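Local coordinates for protein type I modular polyketide synthase (Streptomyces albus subsp. albus, PDB 6IYR) that probably selects an acyl unit from coenzyme A and transfers it within module 8 of the salinomycin polyketide synthase, as its acyltransferase domain, at residues F130-Q135 and V395-H400. Residues are numbered along the deposited sequence; the frame is centred on the assembly and turned at random.
Sequences FVFPGQ and VEASAH
Phe130 and Val131 pair with Val395 and Glu396 as neighbouring parallel strands in the buried core, close to the centre of the chain, where strands 129-132 and 393-396 form the middle of a four-stranded parallel sheet. Two backbone hydrogen bonds define the register: Val131 N donates to Val395 O (2.8 Å, nearly straight at 169°), and Ala397 N donates to Val131 O (3.0 Å). Val131 thus both donates and accepts. On one face of the sheet the Phe130 ring lies obliquely against Val395, Phe130 CD1 being 4.3 Å from Val395 CB. The other face carries Val131 and Glu396. With CG anti to the backbone N (chi1 -164°) and the chain extended beyond it, Glu396 runs out to Pro133 and crosses it, bringing Glu396 OE2 to 3.3 Å from Pro133 CG. Its carboxylate is gripped by three donors: Ser398 OG meets Glu396 OE2 (2.7 Å) from the anti side, tilted 24° out of the carboxylate plane, Val402 N also binds OE2, and Leu403 N binds OE1. This buried acid therefore ties the end of strand 393-396 to Ser398 and to the residues leading into helix 404-414. Ala397 centres an inverse gamma turn, its CB 4.0 Å from Phe132 CE2. Strand 215-218 pairs with the other edge of 129-132, while helices 188-208 and 222-230 pack against Phe132, beside a probable nucleophile elbow.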
loop_
_atom_site.group_PDB
_atom_site.type_symbol
_atom_site.label_atom_id
_atom_site.label_comp_id
_atom_site.label_asym_id
_atom_site.label_seq_id
_atom_site.Cartn_x
_atom_site.Cartn_y
_atom_site.Cartn_z
ATOM N N PHE A 130 -4.904 -6.756 -0.258
ATOM C CA PHE A 130 -3.758 -5.890 -0.588
ATOM C C PHE A 130 -4.207 -4.640 -1.411
ATOM O O PHE A 130 -4.840 -4.770 -2.471
ATOM C CB PHE A 130 -2.670 -6.633 -1.367
ATOM C CG PHE A 130 -1.853 -7.630 -0.546
ATOM C CD1 PHE A 130 -2.214 -7.975 0.756
ATOM C CD2 PHE A 130 -0.841 -8.353 -1.159
ATOM C CE1 PHE A 130 -1.495 -8.930 1.453
ATOM C CE2 PHE A 130 -0.135 -9.354 -0.479
ATOM C CZ PHE A 130 -0.474 -9.636 0.829
ATOM N N VAL A 131 -3.763 -3.464 -0.964
ATOM C CA VAL A 131 -4.091 -2.176 -1.599
ATOM C C VAL A 131 -2.876 -1.552 -2.275
ATOM O O VAL A 131 -1.796 -1.476 -1.686
ATOM C CB VAL A 131 -4.641 -1.189 -0.569
ATOM C CG1 VAL A 131 -4.940 0.153 -1.233
ATOM C CG2 VAL A 131 -5.901 -1.742 0.057
ATOM N N PHE A 132 -3.010 -1.187 -3.548
ATOM C CA PHE A 132 -1.890 -0.658 -4.296
ATOM C C PHE A 132 -2.232 0.769 -4.748
ATOM O O PHE A 132 -3.059 0.959 -5.641
ATOM C CB PHE A 132 -1.610 -1.531 -5.518
ATOM C CG PHE A 132 -1.145 -2.923 -5.176
ATOM C CD1 PHE A 132 -2.067 -3.921 -4.867
ATOM C CD2 PHE A 132 0.208 -3.203 -5.061
ATOM C CE1 PHE A 132 -1.641 -5.196 -4.545
ATOM C CE2 PHE A 132 0.645 -4.512 -4.818
ATOM C CZ PHE A 132 -0.280 -5.502 -4.558
ATOM N N PRO A 133 -1.661 1.776 -4.080
ATOM C CA PRO A 133 -2.027 3.145 -4.442
ATOM C C PRO A 133 -1.375 3.582 -5.717
ATOM O O PRO A 133 -0.541 2.854 -6.287
ATOM C CB PRO A 133 -1.480 4.004 -3.278
ATOM C CG PRO A 133 -0.853 3.077 -2.335
ATOM C CD PRO A 133 -0.641 1.748 -3.018
ATOM N N GLY A 134 -1.703 4.814 -6.109
ATOM C CA GLY A 134 -1.068 5.474 -7.244
ATOM C C GLY A 134 0.049 6.405 -6.773
ATOM O O GLY A 134 0.898 6.064 -5.961
ATOM N N GLN A 135 -0.077 7.651 -7.166
ATOM C CA GLN A 135 0.963 8.637 -6.930
ATOM C C GLN A 135 0.972 9.060 -5.466
ATOM O O GLN A 135 -0.007 8.833 -4.722
ATOM C CB GLN A 135 0.682 9.860 -7.809
ATOM C CG GLN A 135 -0.528 10.646 -7.339
ATOM C CD GLN A 135 -0.159 11.711 -6.311
ATOM O OE1 GLN A 135 0.913 12.329 -6.375
ATOM N NE2 GLN A 135 -1.020 11.891 -5.336
ATOM N N VAL A 395 -4.287 -4.084 3.686
ATOM C CA VAL A 395 -2.859 -3.817 3.791
ATOM C C VAL A 395 -2.397 -3.048 2.579
ATOM O O VAL A 395 -2.404 -3.554 1.458
ATOM C CB VAL A 395 -2.049 -5.116 3.933
ATOM C CG1 VAL A 395 -0.567 -4.890 3.815
ATOM C CG2 VAL A 395 -2.328 -5.759 5.285
ATOM N N GLU A 396 -1.888 -1.836 2.824
ATOM C CA GLU A 396 -1.333 -1.051 1.727
ATOM C C GLU A 396 0.108 -1.395 1.511
ATOM O O GLU A 396 0.927 -1.227 2.395
ATOM C CB GLU A 396 -1.536 0.456 1.979
ATOM C CG GLU A 396 -1.355 1.340 0.741
ATOM C CD GLU A 396 -1.503 2.805 1.070
ATOM O OE1 GLU A 396 -2.590 3.178 1.542
ATOM O OE2 GLU A 396 -0.525 3.555 0.900
ATOM N N ALA A 397 0.393 -1.973 0.350
ATOM C CA ALA A 397 1.722 -2.372 -0.025
ATOM C C ALA A 397 2.483 -1.214 -0.629
ATOM O O ALA A 397 2.900 -1.307 -1.781
ATOM C CB ALA A 397 1.664 -3.475 -1.068
ATOM N N SER A 398 2.776 -0.196 0.179
ATOM C CA SER A 398 3.373 1.027 -0.335
ATOM C C SER A 398 4.558 1.491 0.496
ATOM O O SER A 398 4.653 1.171 1.690
ATOM C CB SER A 398 2.324 2.125 -0.358
ATOM O OG SER A 398 1.904 2.442 0.952
ATOM N N ALA A 399 5.263 2.478 -0.048
ATOM C CA ALA A 399 6.440 3.065 0.577
ATOM C C ALA A 399 6.078 4.106 1.653
ATOM O O ALA A 399 6.926 4.497 2.465
ATOM C CB ALA A 399 7.300 3.712 -0.496
ATOM N N HIS A 400 4.806 4.500 1.642
ATOM C CA HIS A 400 4.244 5.501 2.511
ATOM C C HIS A 400 2.729 5.448 2.358
ATOM O O HIS A 400 2.245 5.444 1.246
ATOM C CB HIS A 400 4.724 6.882 2.100
ATOM C CG HIS A 400 4.296 7.945 3.046
ATOM N ND1 HIS A 400 4.928 8.153 4.253
ATOM C CD2 HIS A 400 3.247 8.795 3.017
ATOM C CE1 HIS A 400 4.271 9.068 4.938
ATOM N NE2 HIS A 400 3.237 9.465 4.215
#